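Local coordinates for abietadiene synthase, chloroplastic (Abies grandis, PDB 3S9V), which belongs to the terpene synthase family, as a mainly alpha-helical chloroplast protein with an N-terminal terpene synthase domain and a metal-binding domain, at residues L248-L251 with N252-L255; I586-E589 with G590-R593. All coordinates share one frame; numbering follows the deposited sequence.

Contact 1. Residues L248-L251 with N252-L255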
loop_
_atom_site.group_PDB
_atom_site.type_symbol
_atom_site.label_atom_id
_atom_site.label_comp_id
_atom_site.label_asym_id
_atom_site.label_seq_id
_atom_site.Cartn_x
_atom_site.Cartn_y
_atom_site.Cartn_z
ATOM N N LEU A 248 23.010 18.591 23.827
ATOM C CA LEU A 248 22.476 18.270 25.142
ATOM C C LEU A 248 20.957 18.440 25.178
ATOM O O LEU A 248 20.256 17.636 25.794
ATOM C CB LEU A 248 23.127 19.154 26.208
ATOM C CG LEU A 248 23.215 18.526 27.600
ATOM C CD1 LEU A 248 24.117 17.295 27.541
ATOM C CD2 LEU A 248 23.766 19.544 28.594
ATOM N N ASP A 249 20.448 19.475 24.514
ATOM C CA ASP A 249 19.007 19.699 24.478
ATOM C C ASP A 249 18.302 18.508 23.824
ATOM O O ASP A 249 17.215 18.113 24.257
ATOM C CB ASP A 249 18.664 20.974 23.704
ATOM C CG ASP A 249 19.258 22.220 24.333
ATOM O OD1 ASP A 249 19.400 22.253 25.573
ATOM O OD2 ASP A 249 19.570 23.171 23.588
ATOM N N PHE A 250 18.919 17.937 22.787
ATOM C CA PHE A 250 18.327 16.784 22.104
ATOM C C PHE A 250 18.315 15.555 23.000
ATOM O O PHE A 250 17.354 14.789 22.999
ATOM C CB PHE A 250 19.069 16.449 20.803
ATOM C CG PHE A 250 18.575 15.187 20.143
ATOM C CD1 PHE A 250 19.311 14.007 20.218
ATOM C CD2 PHE A 250 17.344 15.166 19.487
ATOM C CE1 PHE A 250 18.829 12.820 19.653
ATOM C CE2 PHE A 250 16.852 13.990 18.920
ATOM C CZ PHE A 250 17.598 12.812 19.003
ATOM N N LEU A 251 19.385 15.361 23.764
ATOM C CA LEU A 251 19.438 14.214 24.661
ATOM C C LEU A 251 18.419 14.387 25.785
ATOM O O LEU A 251 17.726 13.439 26.142
ATOM C CB LEU A 251 20.856 14.026 25.212
ATOM C CG LEU A 251 21.902 13.729 24.125
ATOM C CD1 LEU A 251 23.274 13.574 24.749
ATOM C CD2 LEU A 251 21.525 12.461 23.368
ATOM N N ASN A 252 18.321 15.593 26.337
ATOM C CA ASN A 252 17.340 15.853 27.389
ATOM C C ASN A 252 15.941 15.566 26.837
ATOM O O ASN A 252 15.099 14.973 27.516
ATOM C CB ASN A 252 17.398 17.313 27.856
ATOM C CG ASN A 252 18.628 17.614 28.687
ATOM O OD1 ASN A 252 19.059 16.791 29.502
ATOM N ND2 ASN A 252 19.194 18.809 28.504
ATOM N N PHE A 253 15.706 16.003 25.599
ATOM C CA PHE A 253 14.428 15.808 24.922
ATOM C C PHE A 253 14.105 14.326 24.754
ATOM O O PHE A 253 12.963 13.907 24.945
ATOM C CB PHE A 253 14.452 16.527 23.562
ATOM C CG PHE A 253 13.376 16.079 22.607
ATOM C CD1 PHE A 253 13.624 15.060 21.686
ATOM C CD2 PHE A 253 12.126 16.685 22.613
ATOM C CE1 PHE A 253 12.641 14.652 20.781
ATOM C CE2 PHE A 253 11.137 16.285 21.712
ATOM C CZ PHE A 253 11.397 15.264 20.793
ATOM N N VAL A 254 15.107 13.525 24.403
ATOM C CA VAL A 254 14.885 12.094 24.248
ATOM C C VAL A 254 14.609 11.477 25.616
ATOM O O VAL A 254 13.706 10.654 25.759
ATOM C CB VAL A 254 16.107 11.394 23.618
ATOM C CG1 VAL A 254 15.952 9.884 23.719
ATOM C CG2 VAL A 254 16.255 11.820 22.165
ATOM N N LEU A 255 15.384 11.881 26.618
ATOM C CA LEU A 255 15.211 11.358 27.970
ATOM C C LEU A 255 13.912 11.828 28.616
ATOM O O LEU A 255 13.444 11.228 29.590
ATOM C CB LEU A 255 16.403 11.741 28.848
ATOM C CG LEU A 255 17.654 10.919 28.545
ATOM C CD1 LEU A 255 18.845 11.479 29.283
ATOM C CD2 LEU A 255 17.400 9.469 28.942
HETATM O O HOH W 1 17.297 20.782 26.902
#

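Contact 2. Residues I586-E589 with G590-R593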
loop_
_atom_site.group_PDB
_atom_site.type_symbol
_atom_site.label_atom_id
_atom_site.label_comp_id
_atom_site.label_asym_id
_atom_site.label_seq_id
_atom_site.Cartn_x
_atom_site.Cartn_y
_atom_site.Cartn_z
ATOM N N ILE A 586 -36.891 -3.235 -7.802
ATOM C CA ILE A 586 -35.828 -2.262 -7.563
ATOM C C ILE A 586 -36.395 -0.841 -7.588
ATOM O O ILE A 586 -35.937 0.032 -6.856
ATOM C CB ILE A 586 -34.710 -2.417 -8.629
ATOM C CG1 ILE A 586 -33.885 -3.661 -8.313
ATOM C CG2 ILE A 586 -33.830 -1.168 -8.693
ATOM C CD1 ILE A 586 -32.844 -3.995 -9.358
ATOM N N ALA A 587 -37.410 -0.614 -8.412
ATOM C CA ALA A 587 -38.026 0.706 -8.506
ATOM C C ALA A 587 -38.760 1.052 -7.209
ATOM O O ALA A 587 -38.675 2.172 -6.709
ATOM C CB ALA A 587 -39.000 0.750 -9.689
ATOM N N LYS A 588 -39.484 0.077 -6.678
ATOM C CA LYS A 588 -40.249 0.236 -5.450
ATOM C C LYS A 588 -39.321 0.529 -4.271
ATOM O O LYS A 588 -39.510 1.513 -3.554
ATOM C CB LYS A 588 -41.053 -1.043 -5.192
ATOM C CG LYS A 588 -41.846 -1.072 -3.899
ATOM C CD LYS A 588 -42.548 -2.414 -3.755
ATOM C CE LYS A 588 -43.264 -2.541 -2.423
ATOM N NZ LYS A 588 -43.852 -3.906 -2.261
ATOM N N GLU A 589 -38.319 -0.324 -4.072
ATOM C CA GLU A 589 -37.375 -0.122 -2.984
ATOM C C GLU A 589 -36.597 1.174 -3.194
ATOM O O GLU A 589 -36.251 1.865 -2.236
ATOM C CB GLU A 589 -36.406 -1.292 -2.896
ATOM C CG GLU A 589 -37.039 -2.590 -2.451
ATOM C CD GLU A 589 -36.000 -3.662 -2.177
ATOM O OE1 GLU A 589 -35.300 -4.076 -3.129
ATOM O OE2 GLU A 589 -35.876 -4.082 -1.005
ATOM N N GLY A 590 -36.331 1.499 -4.456
ATOM C CA GLY A 590 -35.616 2.719 -4.767
ATOM C C GLY A 590 -36.451 3.946 -4.456
ATOM O O GLY A 590 -35.933 4.962 -3.987
ATOM N N ARG A 591 -37.750 3.862 -4.722
ATOM C CA ARG A 591 -38.639 4.986 -4.447
ATOM C C ARG A 591 -38.701 5.259 -2.940
ATOM O O ARG A 591 -38.787 6.407 -2.504
ATOM C CB ARG A 591 -40.048 4.698 -4.976
ATOM C CG ARG A 591 -41.053 5.770 -4.608
ATOM C CD ARG A 591 -42.411 5.560 -5.274
ATOM N NE ARG A 591 -43.059 4.295 -4.922
ATOM C CZ ARG A 591 -42.976 3.178 -5.641
ATOM N NH1 ARG A 591 -43.604 2.080 -5.236
ATOM N NH2 ARG A 591 -42.274 3.155 -6.769
ATOM N N GLU A 592 -38.642 4.196 -2.150
ATOM C CA GLU A 592 -38.701 4.333 -0.703
ATOM C C GLU A 592 -37.412 4.884 -0.093
ATOM O O GLU A 592 -37.452 5.581 0.920
ATOM C CB GLU A 592 -39.050 2.981 -0.083
ATOM C CG GLU A 592 -40.382 2.446 -0.587
ATOM C CD GLU A 592 -40.601 0.985 -0.260
ATOM O OE1 GLU A 592 -41.591 0.412 -0.766
ATOM O OE2 GLU A 592 -39.787 0.411 0.500
ATOM N N ARG A 593 -36.275 4.582 -0.714
ATOM C CA ARG A 593 -34.986 5.053 -0.210
ATOM C C ARG A 593 -34.598 6.416 -0.782
ATOM O O ARG A 593 -33.666 7.051 -0.298
ATOM C CB ARG A 593 -33.894 4.019 -0.520
ATOM C CG ARG A 593 -34.219 2.626 0.009
ATOM C CD ARG A 593 -33.140 1.597 -0.300
ATOM N NE ARG A 593 -31.878 1.895 0.374
ATOM C CZ ARG A 593 -31.124 0.984 0.982
ATOM N NH1 ARG A 593 -29.987 1.338 1.569
ATOM N NH2 ARG A 593 -31.512 -0.285 1.017
#

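Contact 1. Residues L248-L251 with N252-L255
The carbonyl oxygen of Leu248 accepts the backbone N-H of Asn252 at 2.9 Å (Asn252 N to Leu248 O). With an angle of 168° at the hydrogen, this bond is nearly straight, and the donor lies close to the line of the carbonyl. It opens a run of four i to i+4 bonds that continues through Leu251 O, so these eight residues are two turns of regular alpha-helix within helix 245-258, in the N-terminal domain of a terpene synthase. Sequence places that domain with the six-hairpin proteins, consistent with a barrel of paired helices. The Asn252 side chain folds back over the same carbonyl: CG lies beside the backbone N (chi1 -73°), which brings ND2 to 3.1 Å from Leu248 O. The angle there is too poor for a hydrogen bond. The amide donates to a water instead, and this water in turn donates a hydrogen bond to Asp249 OD1, 2.9 Å away, so a single molecule bridges positions i and i+3 on the polar side.

The inward side is aromatic and aliphatic. Val254 sets CG2 above one face of the Phe250 ring, displaced toward the rim, in a CH-pi contact 3.9 Å from the centroid. Phe250 has CG anti to the backbone N (chi1 174°), beside the carbonyl carbon, which brings the end of its ring up to that methyl. The ring also touches Asp225 and Ser227 in a loop and Thr235 on helix 232-242, while Leu251 and Leu255 reach Ile65 and Phe76. Phe253 forms an edge-to-face stack with Tyr49. Its ring meets the Phe250 ring at 4.3 Å, from Phe250 CD2 to Phe253 CD1, and Phe250 O lies in the Phe253 ring plane, at the edge, 4.0 Å from Phe253 CD1.

Contact 2. Residues I586-E589 with G590-R593
Lys588 sends an extended side chain past Arg591 and Glu592, its CB 4.0 Å from Arg591 NH1. With CG anti to the backbone N (chi1 177°), CG meets two neighbours: it is 3.5 Å from Glu592 OE1 and 3.8 Å from Arg591 NH1. Farther out, CE keeps to the same carboxylate, 3.8 Å from Glu592 OE1. The Lys588 and Glu592 side chains therefore run side by side in the same direction, yet NZ ends 5.1 Å from Glu592 OE1, so the charged atoms are not in contact and any attraction is probably modest.

These are successive turns of helix 570-594, in the metal-binding domain of the all-helical terpene synthase fold, and backbone bonds from Ile586 O to Gly590 N and from Ala587 O to Arg591 N maintain the spiral. Arg591 bends at chi3 (60°), which curls its guanidinium back so that Lys588 O sits over one of its faces. Its NH2 makes a long, weak ion pair with Asp597.

On another side of the helix Glu589 takes its charge across to helix 521-541, where OE1 makes a salt bridge with Lys522. Arg593 lays its CG 3.1 Å from Glu589 O, and its side chain, like those of Ile586 and Glu589, also touches Phe651.

How the contacts relate
The two contacts illustrate how one backbone pattern, the i to i+4 ladder, carries very different side-chain chemistry. Each lies within a single helix, one in the N-terminal domain and the other in the metal-binding domain, with centres 64 Å apart and nearest atoms about 48 Å apart. Contact 1 is half buried: aromatic and aliphatic groups meet helix 232-242 and nearby loops, while a water links two polar side chains. Contact 2 is more charged. Ile586, Ala587 and Gly590 are buried, but lysine, arginine and glutamate dominate the rest; their stems lie alongside polar atoms and no salt bridge forms between the two segments; Glu589 instead pairs with Lys522 of helix 521-541.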